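Local atomic coordinates of pantothenate kinase (Coxiella burnetii, PDB entry 3TQC), a protein that catalyses the ATP-dependent phosphorylation of pantothenate to 4'-phosphopantothenate, the first of five steps from pantothenate to coenzyme A. Residues W243-V248 / F277-W282; I95-S100 / L231-Q236; T129-L134 / Y179-Y184. All blocks are in the same frame, centred on the assembly; numbering follows the deposited sequence.

In the fold
The three contacts lie around the nucleotide site of a P-loop kinase. Contact 2 joins two neighbouring parallel strands of the central sheet, one of which runs into the ATP-binding loop at G99 and S100. Strand 229-234 of contact 2 leads directly into helix 237-253, half of contact 1, whose R247 reaches the ADP phosphates. These two contacts, with centres about 19 Å apart, also touch: W282 CH2 lies 3.6 Å from S100 OG. Contact 3 is nested within the chain loop that contact 2 closes. Its centre lies about 18 Å from each of the other two, and it touches neither; its nearest atoms are about 6 Å from contact 1 and about 7 Å from contact 2. The H181 side chain comes within about 6 Å of the ADP.

Contact 1 (W243-V248 / F277-W282). With ADP (adenosine-5'-diphosphate), chain D.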
loop_
_atom_site.group_PDB
_atom_site.type_symbol
_atom_site.label_atom_id
_atom_site.label_comp_id
_atom_site.label_asym_id
_atom_site.label_seq_id
_atom_site.Cartn_x
_atom_site.Cartn_y
_atom_site.Cartn_z
ATOM N N TRP B 243 18.996 9.880 -21.901
ATOM C CA TRP B 243 17.967 10.904 -21.815
ATOM C C TRP B 243 18.403 11.975 -20.848
ATOM O O TRP B 243 18.162 13.164 -21.048
ATOM C CB TRP B 243 16.648 10.332 -21.339
ATOM C CG TRP B 243 16.039 9.343 -22.265
ATOM C CD1 TRP B 243 16.256 9.224 -23.601
ATOM C CD2 TRP B 243 15.067 8.345 -21.920
ATOM N NE1 TRP B 243 15.497 8.204 -24.105
ATOM C CE2 TRP B 243 14.760 7.648 -23.092
ATOM C CE3 TRP B 243 14.447 7.965 -20.722
ATOM C CZ2 TRP B 243 13.852 6.593 -23.115
ATOM C CZ3 TRP B 243 13.552 6.915 -20.737
ATOM C CH2 TRP B 243 13.257 6.238 -21.932
ATOM N N TYR B 244 19.035 11.537 -19.771
ATOM C CA TYR B 244 19.547 12.457 -18.785
ATOM C C TYR B 244 20.624 13.342 -19.406
ATOM O O TYR B 244 20.550 14.561 -19.311
ATOM C CB TYR B 244 20.093 11.711 -17.573
ATOM C CG TYR B 244 20.653 12.664 -16.579
ATOM C CD1 TYR B 244 19.838 13.258 -15.632
ATOM C CD2 TYR B 244 21.997 13.004 -16.601
ATOM C CE1 TYR B 244 20.350 14.162 -14.730
ATOM C CE2 TYR B 244 22.510 13.899 -15.704
ATOM C CZ TYR B 244 21.684 14.482 -14.773
ATOM O OH TYR B 244 22.197 15.384 -13.875
ATOM N N ILE B 245 21.611 12.732 -20.056
ATOM C CA ILE B 245 22.710 13.501 -20.618
ATOM C C ILE B 245 22.204 14.473 -21.672
ATOM O O ILE B 245 22.639 15.614 -21.715
ATOM C CB ILE B 245 23.846 12.602 -21.172
ATOM C CG1 ILE B 245 24.559 11.887 -20.019
ATOM C CG2 ILE B 245 24.863 13.425 -21.953
ATOM C CD1 ILE B 245 25.401 10.707 -20.464
ATOM N N ASP B 246 21.273 14.048 -22.508
ATOM C CA ASP B 246 20.694 14.960 -23.487
ATOM C C ASP B 246 19.941 16.104 -22.819
ATOM O O ASP B 246 20.080 17.248 -23.221
ATOM C CB ASP B 246 19.775 14.218 -24.456
ATOM C CG ASP B 246 20.542 13.352 -25.437
ATOM O OD1 ASP B 246 21.792 13.421 -25.453
ATOM O OD2 ASP B 246 19.884 12.602 -26.199
ATOM N N ARG B 247 19.164 15.812 -21.793
ATOM C CA ARG B 247 18.417 16.872 -21.111
ATOM C C ARG B 247 19.352 17.958 -20.543
ATOM O O ARG B 247 19.078 19.151 -20.694
ATOM C CB ARG B 247 17.527 16.306 -20.014
ATOM C CG ARG B 247 16.482 17.297 -19.511
ATOM C CD ARG B 247 15.603 16.666 -18.477
ATOM N NE ARG B 247 16.328 16.300 -17.258
ATOM C CZ ARG B 247 15.780 15.675 -16.218
ATOM N NH1 ARG B 247 14.497 15.326 -16.239
ATOM N NH2 ARG B 247 16.511 15.394 -15.150
ATOM N N VAL B 248 20.456 17.540 -19.921
ATOM C CA VAL B 248 21.457 18.485 -19.416
ATOM C C VAL B 248 22.138 19.221 -20.563
ATOM O O VAL B 248 22.278 20.436 -20.516
ATOM C CB VAL B 248 22.513 17.810 -18.502
ATOM C CG1 VAL B 248 23.123 16.616 -19.176
ATOM C CG2 VAL B 248 23.615 18.800 -18.104
ATOM N N PHE B 277 30.721 15.491 -17.575
ATOM C CA PHE B 277 30.160 15.893 -16.287
ATOM C C PHE B 277 28.791 15.267 -16.036
ATOM O O PHE B 277 28.517 14.786 -14.939
ATOM C CB PHE B 277 30.029 17.407 -16.210
ATOM C CG PHE B 277 29.488 17.897 -14.904
ATOM C CD1 PHE B 277 30.318 18.030 -13.805
ATOM C CD2 PHE B 277 28.152 18.232 -14.771
ATOM C CE1 PHE B 277 29.819 18.481 -12.592
ATOM C CE2 PHE B 277 27.651 18.684 -13.570
ATOM C CZ PHE B 277 28.483 18.811 -12.478
ATOM N N ALA B 278 27.933 15.296 -17.051
ATOM C CA ALA B 278 26.582 14.737 -16.964
ATOM C C ALA B 278 26.613 13.227 -16.775
ATOM O O ALA B 278 25.815 12.668 -16.027
ATOM C CB ALA B 278 25.790 15.078 -18.214
ATOM N N LYS B 279 27.525 12.574 -17.480
ATOM C CA LYS B 279 27.713 11.136 -17.361
ATOM C C LYS B 279 28.125 10.790 -15.935
ATOM O O LYS B 279 27.625 9.818 -15.353
ATOM C CB LYS B 279 28.773 10.668 -18.356
ATOM C CG LYS B 279 28.967 9.170 -18.455
ATOM C CD LYS B 279 30.005 8.863 -19.528
ATOM C CE LYS B 279 30.320 7.387 -19.599
ATOM N NZ LYS B 279 29.067 6.595 -19.742
ATOM N N HIS B 280 29.029 11.606 -15.383
ATOM C CA HIS B 280 29.533 11.434 -14.026
ATOM C C HIS B 280 28.411 11.547 -13.006
ATOM O O HIS B 280 28.270 10.679 -12.147
ATOM C CB HIS B 280 30.615 12.473 -13.714
ATOM C CG HIS B 280 30.862 12.655 -12.252
ATOM N ND1 HIS B 280 31.754 11.875 -11.549
ATOM C CD2 HIS B 280 30.311 13.504 -11.352
ATOM C CE1 HIS B 280 31.754 12.249 -10.282
ATOM N NE2 HIS B 280 30.885 13.232 -10.135
ATOM N N VAL B 281 27.635 12.625 -13.101
ATOM C CA VAL B 281 26.534 12.875 -12.167
ATOM C C VAL B 281 25.538 11.713 -12.197
ATOM O O VAL B 281 25.136 11.195 -11.148
ATOM C CB VAL B 281 25.819 14.206 -12.476
ATOM C CG1 VAL B 281 24.480 14.297 -11.751
ATOM C CG2 VAL B 281 26.705 15.384 -12.106
ATOM N N TRP B 282 25.152 11.306 -13.404
ATOM C CA TRP B 282 24.326 10.118 -13.587
ATOM C C TRP B 282 24.931 8.894 -12.891
ATOM O O TRP B 282 24.277 8.253 -12.077
ATOM C CB TRP B 282 24.139 9.807 -15.070
ATOM C CG TRP B 282 23.487 8.507 -15.263
ATOM C CD1 TRP B 282 24.090 7.330 -15.586
ATOM C CD2 TRP B 282 22.089 8.220 -15.099
ATOM N NE1 TRP B 282 23.156 6.329 -15.638
ATOM C CE2 TRP B 282 21.917 6.847 -15.347
ATOM C CE3 TRP B 282 20.970 8.994 -14.774
ATOM C CZ2 TRP B 282 20.662 6.221 -15.287
ATOM C CZ3 TRP B 282 19.707 8.360 -14.697
ATOM C CH2 TRP B 282 19.578 6.991 -14.951
HETATM P PB ADP D . 11.525 13.148 -15.106
HETATM O O1B ADP D . 10.358 14.035 -14.809
HETATM O O2B ADP D . 11.290 11.707 -14.732
HETATM O O3B ADP D . 12.862 13.661 -14.622
HETATM P PA ADP D . 11.077 14.211 -17.695
HETATM O O1A ADP D . 9.583 13.989 -17.672
HETATM O O2A ADP D . 11.665 15.560 -17.426
HETATM O O3A ADP D . 11.755 13.156 -16.694
HETATM O "O5'" ADP D . 11.630 13.741 -19.103
HETATM C "C5'" ADP D . 12.994 13.398 -19.275
HETATM C "C4'" ADP D . 13.431 13.763 -20.687
HETATM O "O4'" ADP D . 12.837 12.878 -21.630
HETATM C "C3'" ADP D . 12.979 15.152 -21.084
HETATM O "O3'" ADP D . 13.993 15.735 -21.903
HETATM C "C2'" ADP D . 11.699 14.951 -21.856
HETATM O "O2'" ADP D . 11.546 15.927 -22.872
HETATM C "C1'" ADP D . 11.890 13.573 -22.452
HETATM N N9 ADP D . 10.657 12.762 -22.513
HETATM C C8 ADP D . 9.955 12.331 -21.455
HETATM N N7 ADP D . 8.897 11.589 -21.852
HETATM C C5 ADP D . 8.932 11.548 -23.186
HETATM C C6 ADP D . 8.098 10.917 -24.205
HETATM N N6 ADP D . 7.014 10.202 -23.815
HETATM N N1 ADP D . 8.459 11.094 -25.489
HETATM C C2 ADP D . 9.540 11.820 -25.852
HETATM N N3 ADP D . 10.349 12.422 -24.954
HETATM C C4 ADP D . 10.089 12.313 -23.628
#
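Y244 lies against A278, V281 and W282 where two helices pack, 237-253 and 271-294, in this P-loop kinase. The local axes approach to 9.2 Å and their directions differ by 134°, so these two turns run roughly antiparallel, well off a straight line. No hydrogen bond crosses the interface, and its cohesion is mainly apolar. With chi1 at 178°, the Y244 ring is carried away from its own backbone N and out toward helix 271-294. Its hydroxyl end meets the V281 methyl, OH to CG1 3.3 Å, the two side chains crossing at about a right angle. At the root of the same side chain, CB rests 4.0 Å from CE3 of W282, and the tyrosine and tryptophan run past each other in opposite directions. I245 CG1 is 3.9 Å from A278 CB, and I245 CD1 reaches CA and CB of K279. The carbonyl O of A278, already accepting from W282 N within its helix, lies near the plane of the Y244 ring at its edge, 3.5 Å from CE2.

From another side of helix 237-253, R247 serves the ADP pocket. A bend at chi3 brings its guanidinium to the diphosphate, where NH1 donates weakly to O2A of ADP. The stronger bond runs from R247 NH1 to ADP O3B, 2.8 Å long with an angle of 154° at the hydrogen, and O3B lies in the guanidinium plane.

Contact 2 (I95-S100 / L231-Q236); sequences IGIAGS and LFVDAQ
L231 N donates to G96 O at 2.7 Å, the first of three backbone bonds joining strands 93-99 and 229-234 as parallel neighbours in the central sheet. Next, A98 N gives its hydrogen to L231 O (2.9 Å), a carbonyl that also receives a CA-H contact from I97. V233 N then donates almost straight to A98 O, the N-H...O angle being 173°. Beyond this point the direct ladder gives way to water: one molecule accepts from S100 N and donates to V233 O, at 2.7 Å in each case, where the chain turns into the nucleotide-binding loop. I95 and I97 bond outward, to strand 199-203 and G204 after it.

Side chains meet on both faces of the pair. I97 and V233 lie alongside each other, pointing the same way, with their CG2 methyls in contact. On the other face F232, its CG anti to the backbone N (chi1 -175°), brings its ring beneath G99, whose CA sits 4.1 Å from the centroid in a CH-pi contact.

The S100 carbonyl, just past the strand, accepts from K105, the lysine of the Walker A loop, which also binds ADP. With L231, A98 and V233 amides bonded directly and S100 N through water, this is consistent with a fixed base for the phosphate-binding loop.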
loop_
_atom_site.group_PDB
_atom_site.type_symbol
_atom_site.label_atom_id
_atom_site.label_comp_id
_atom_site.label_asym_id
_atom_site.label_seq_id
_atom_site.Cartn_x
_atom_site.Cartn_y
_atom_site.Cartn_z
ATOM N N ILE B 95 -3.060 9.452 -7.827
ATOM C CA ILE B 95 -2.326 8.533 -8.667
ATOM C C ILE B 95 -0.834 8.858 -8.548
ATOM O O ILE B 95 -0.424 9.987 -8.794
ATOM C CB ILE B 95 -2.759 8.667 -10.129
ATOM C CG1 ILE B 95 -4.234 8.289 -10.292
ATOM C CG2 ILE B 95 -1.904 7.793 -11.048
ATOM C CD1 ILE B 95 -4.829 8.738 -11.664
ATOM N N GLY B 96 -0.032 7.873 -8.179
ATOM C CA GLY B 96 1.396 8.063 -8.001
ATOM C C GLY B 96 2.123 7.795 -9.296
ATOM O O GLY B 96 1.769 6.873 -10.027
ATOM N N ILE B 97 3.120 8.621 -9.611
ATOM C CA ILE B 97 3.989 8.339 -10.737
ATOM C C ILE B 97 5.427 8.354 -10.264
ATOM O O ILE B 97 5.925 9.377 -9.781
ATOM C CB ILE B 97 3.817 9.332 -11.863
ATOM C CG1 ILE B 97 2.373 9.370 -12.349
ATOM C CG2 ILE B 97 4.711 8.943 -13.056
ATOM C CD1 ILE B 97 2.225 10.270 -13.543
ATOM N N ALA B 98 6.081 7.205 -10.377
ATOM C CA ALA B 98 7.443 7.019 -9.896
ATOM C C ALA B 98 8.329 6.587 -11.068
ATOM O O ALA B 98 7.834 6.265 -12.145
ATOM C CB ALA B 98 7.457 5.974 -8.803
ATOM N N GLY B 99 9.632 6.578 -10.850
ATOM C CA GLY B 99 10.586 6.238 -11.876
ATOM C C GLY B 99 11.860 7.039 -11.674
ATOM O O GLY B 99 11.891 7.969 -10.871
ATOM N N SER B 100 12.910 6.645 -12.404
ATOM C CA SER B 100 14.217 7.278 -12.328
ATOM C C SER B 100 14.148 8.745 -12.659
ATOM O O SER B 100 13.222 9.197 -13.330
ATOM C CB SER B 100 15.161 6.627 -13.335
ATOM O OG SER B 100 16.345 7.385 -13.521
ATOM N N LEU B 231 1.818 4.375 -10.967
ATOM C CA LEU B 231 2.478 4.011 -12.209
ATOM C C LEU B 231 3.954 4.082 -11.935
ATOM O O LEU B 231 4.411 4.996 -11.259
ATOM C CB LEU B 231 2.193 5.026 -13.315
ATOM C CG LEU B 231 0.837 5.137 -14.007
ATOM C CD1 LEU B 231 -0.199 5.782 -13.101
ATOM C CD2 LEU B 231 1.013 5.957 -15.275
ATOM N N PHE B 232 4.710 3.147 -12.476
ATOM C CA PHE B 232 6.155 3.258 -12.454
ATOM C C PHE B 232 6.592 3.342 -13.913
ATOM O O PHE B 232 6.203 2.502 -14.707
ATOM C CB PHE B 232 6.791 2.076 -11.740
ATOM C CG PHE B 232 8.292 2.183 -11.577
ATOM C CD1 PHE B 232 8.846 2.556 -10.367
ATOM C CD2 PHE B 232 9.140 1.870 -12.627
ATOM C CE1 PHE B 232 10.211 2.633 -10.210
ATOM C CE2 PHE B 232 10.500 1.942 -12.480
ATOM C CZ PHE B 232 11.040 2.336 -11.261
ATOM N N VAL B 233 7.349 4.381 -14.259
ATOM C CA VAL B 233 7.904 4.508 -15.608
ATOM C C VAL B 233 9.330 3.925 -15.591
ATOM O O VAL B 233 10.157 4.332 -14.776
ATOM C CB VAL B 233 7.899 5.967 -16.076
ATOM C CG1 VAL B 233 8.466 6.072 -17.498
ATOM C CG2 VAL B 233 6.460 6.538 -15.975
ATOM N N ASP B 234 9.589 2.970 -16.480
ATOM C CA ASP B 234 10.791 2.131 -16.434
ATOM C C ASP B 234 11.492 2.172 -17.778
ATOM O O ASP B 234 10.861 2.313 -18.823
ATOM C CB ASP B 234 10.395 0.676 -16.102
ATOM C CG ASP B 234 11.602 -0.240 -15.806
ATOM O OD1 ASP B 234 12.543 0.149 -15.069
ATOM O OD2 ASP B 234 11.589 -1.393 -16.292
ATOM N N ALA B 235 12.797 2.027 -17.748
ATOM C CA ALA B 235 13.570 1.890 -18.964
ATOM C C ALA B 235 14.945 1.412 -18.556
ATOM O O ALA B 235 15.303 1.482 -17.373
ATOM C CB ALA B 235 13.651 3.213 -19.723
ATOM N N GLN B 236 15.704 0.904 -19.521
ATOM C CA GLN B 236 17.061 0.477 -19.239
ATOM C C GLN B 236 17.850 1.660 -18.700
ATOM O O GLN B 236 17.673 2.782 -19.160
ATOM C CB GLN B 236 17.735 -0.103 -20.483
ATOM C CG GLN B 236 17.210 -1.490 -20.881
ATOM C CD GLN B 236 18.271 -2.365 -21.551
ATOM O OE1 GLN B 236 18.052 -2.921 -22.639
ATOM N NE2 GLN B 236 19.434 -2.480 -20.909
HETATM O O HOH W 1 12.645 4.362 -13.831
#

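Contact 3 (T129-L134 / Y179-Y184)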
loop_
_atom_site.group_PDB
_atom_site.type_symbol
_atom_site.label_atom_id
_atom_site.label_comp_id
_atom_site.label_asym_id
_atom_site.label_seq_id
_atom_site.Cartn_x
_atom_site.Cartn_y
_atom_site.Cartn_z
ATOM N N THR B 129 4.537 17.506 -7.596
ATOM C CA THR B 129 5.865 16.932 -7.756
ATOM C C THR B 129 6.480 16.860 -6.383
ATOM O O THR B 129 6.403 17.793 -5.596
ATOM C CB THR B 129 6.792 17.709 -8.752
ATOM O OG1 THR B 129 8.101 17.113 -8.736
ATOM C CG2 THR B 129 6.924 19.164 -8.388
ATOM N N THR B 130 7.085 15.726 -6.100
ATOM C CA THR B 130 7.740 15.505 -4.834
ATOM C C THR B 130 9.012 16.370 -4.669
ATOM O O THR B 130 9.449 16.613 -3.546
ATOM C CB THR B 130 7.996 13.992 -4.671
ATOM O OG1 THR B 130 6.886 13.395 -3.950
ATOM C CG2 THR B 130 9.239 13.736 -3.973
ATOM N N ASP B 131 9.569 16.854 -5.787
ATOM C CA ASP B 131 10.728 17.761 -5.798
ATOM C C ASP B 131 10.548 18.907 -4.821
ATOM O O ASP B 131 11.503 19.355 -4.173
ATOM C CB ASP B 131 10.931 18.402 -7.188
ATOM C CG ASP B 131 11.117 17.385 -8.308
ATOM O OD1 ASP B 131 11.518 16.236 -8.017
ATOM O OD2 ASP B 131 10.857 17.748 -9.488
ATOM N N GLY B 132 9.321 19.409 -4.756
ATOM C CA GLY B 132 8.999 20.502 -3.894
ATOM C C GLY B 132 9.247 20.237 -2.428
ATOM O O GLY B 132 9.337 21.180 -1.646
ATOM N N PHE B 133 9.362 18.971 -2.051
ATOM C CA PHE B 133 9.609 18.602 -0.669
ATOM C C PHE B 133 11.072 18.247 -0.412
ATOM O O PHE B 133 11.408 17.746 0.651
ATOM C CB PHE B 133 8.668 17.469 -0.272
ATOM C CG PHE B 133 7.216 17.842 -0.398
ATOM C CD1 PHE B 133 6.521 18.369 0.690
ATOM C CD2 PHE B 133 6.555 17.712 -1.622
ATOM C CE1 PHE B 133 5.178 18.722 0.576
ATOM C CE2 PHE B 133 5.209 18.080 -1.745
ATOM C CZ PHE B 133 4.527 18.587 -0.632
ATOM N N LEU B 134 11.946 18.533 -1.376
ATOM C CA LEU B 134 13.377 18.478 -1.138
ATOM C C LEU B 134 13.733 19.540 -0.121
ATOM O O LEU B 134 13.105 20.598 -0.091
ATOM C CB LEU B 134 14.160 18.742 -2.425
ATOM C CG LEU B 134 14.148 17.607 -3.447
ATOM C CD1 LEU B 134 14.690 18.094 -4.798
ATOM C CD2 LEU B 134 14.953 16.413 -2.916
ATOM N N TYR B 179 9.782 23.690 -6.310
ATOM C CA TYR B 179 11.191 23.512 -6.632
ATOM C C TYR B 179 11.495 24.038 -8.047
ATOM O O TYR B 179 10.808 23.688 -9.002
ATOM C CB TYR B 179 11.532 22.029 -6.558
ATOM C CG TYR B 179 12.990 21.707 -6.790
ATOM C CD1 TYR B 179 13.924 21.848 -5.770
ATOM C CD2 TYR B 179 13.431 21.246 -8.025
ATOM C CE1 TYR B 179 15.269 21.562 -5.987
ATOM C CE2 TYR B 179 14.754 20.948 -8.244
ATOM C CZ TYR B 179 15.669 21.110 -7.227
ATOM O OH TYR B 179 16.986 20.798 -7.447
ATOM N N SER B 180 12.518 24.877 -8.170
ATOM C CA SER B 180 13.011 25.332 -9.475
ATOM C C SER B 180 14.234 24.528 -9.905
ATOM O O SER B 180 15.292 24.597 -9.256
ATOM C CB SER B 180 13.436 26.786 -9.424
ATOM O OG SER B 180 14.242 27.064 -10.552
ATOM N N HIS B 181 14.098 23.804 -11.013
ATOM C CA HIS B 181 15.233 23.106 -11.626
ATOM C C HIS B 181 16.266 24.102 -12.147
ATOM O O HIS B 181 17.465 23.814 -12.182
ATOM C CB HIS B 181 14.753 22.200 -12.767
ATOM C CG HIS B 181 13.908 21.049 -12.310
ATOM N ND1 HIS B 181 14.432 19.956 -11.651
ATOM C CD2 HIS B 181 12.577 20.819 -12.422
ATOM C CE1 HIS B 181 13.460 19.102 -11.377
ATOM N NE2 HIS B 181 12.325 19.600 -11.838
ATOM N N HIS B 182 15.793 25.284 -12.526
ATOM C CA HIS B 182 16.654 26.333 -13.039
ATOM C C HIS B 182 17.614 26.821 -11.952
ATOM O O HIS B 182 18.811 26.971 -12.191
ATOM C CB HIS B 182 15.797 27.489 -13.557
ATOM C CG HIS B 182 16.571 28.543 -14.285
ATOM N ND1 HIS B 182 17.114 28.337 -15.535
ATOM C CD2 HIS B 182 16.877 29.816 -13.946
ATOM C CE1 HIS B 182 17.724 29.441 -15.933
ATOM N NE2 HIS B 182 17.596 30.353 -14.986
ATOM N N TYR B 183 17.069 27.074 -10.766
ATOM C CA TYR B 183 17.857 27.499 -9.617
ATOM C C TYR B 183 18.361 26.319 -8.788
ATOM O O TYR B 183 19.086 26.509 -7.811
ATOM C CB TYR B 183 17.038 28.451 -8.750
ATOM C CG TYR B 183 16.545 29.657 -9.531
ATOM C CD1 TYR B 183 17.448 30.549 -10.111
ATOM C CD2 TYR B 183 15.183 29.896 -9.706
ATOM C CE1 TYR B 183 17.008 31.647 -10.839
ATOM C CE2 TYR B 183 14.734 30.998 -10.427
ATOM C CZ TYR B 183 15.651 31.866 -10.991
ATOM O OH TYR B 183 15.207 32.951 -11.714
ATOM N N TYR B 184 17.981 25.106 -9.192
ATOM C CA TYR B 184 18.399 23.878 -8.520
ATOM C C TYR B 184 18.133 23.986 -7.027
ATOM O O TYR B 184 19.001 23.692 -6.204
ATOM C CB TYR B 184 19.879 23.637 -8.788
ATOM C CG TYR B 184 20.379 22.270 -8.425
ATOM C CD1 TYR B 184 19.784 21.127 -8.945
ATOM C CD2 TYR B 184 21.473 22.122 -7.583
ATOM C CE1 TYR B 184 20.261 19.867 -8.619
ATOM C CE2 TYR B 184 21.958 20.879 -7.250
ATOM C CZ TYR B 184 21.357 19.754 -7.767
ATOM O OH TYR B 184 21.851 18.514 -7.430
#
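The loop that follows edge strand 125-129 of the central sheet packs here against the end of strand 174-180, which belongs to a separate three-stranded antiparallel sheet. D131 and Y179 meet through their aliphatic parts, CB to CB at 3.7 Å, and the D131 carbonyl O lies 3.6 Å from the same Y179 CB. L134 touches the tyrosine ring over one face: its CD1 stands 4.0 Å from the centroid, 22° off the normal, as a CH-pi contact displaced toward the rim. Y179 CG stands anti to the backbone N (chi1 -177°), which puts the ring under the L134 methyl.

Segment 129-134 makes a short 3-10 turn at 130-132, after which L134 N donates to D131 O at 2.9 Å; the turn thus sets the leucine and the aspartate carbonyl against one tyrosine. Further along, H181 approaches the D131 carboxylate, NE2 to OD2 3.3 Å, with carboxylate and imidazole planes 84° apart. Y179 CD2 in turn lies over one face of the H181 ring. The tyrosine's polar end looks elsewhere, its OH bonded to K149 NZ. At the strand end, S180 OG accepts from Y183 N in an ST motif, a bond 2.8 Å long and nearly straight.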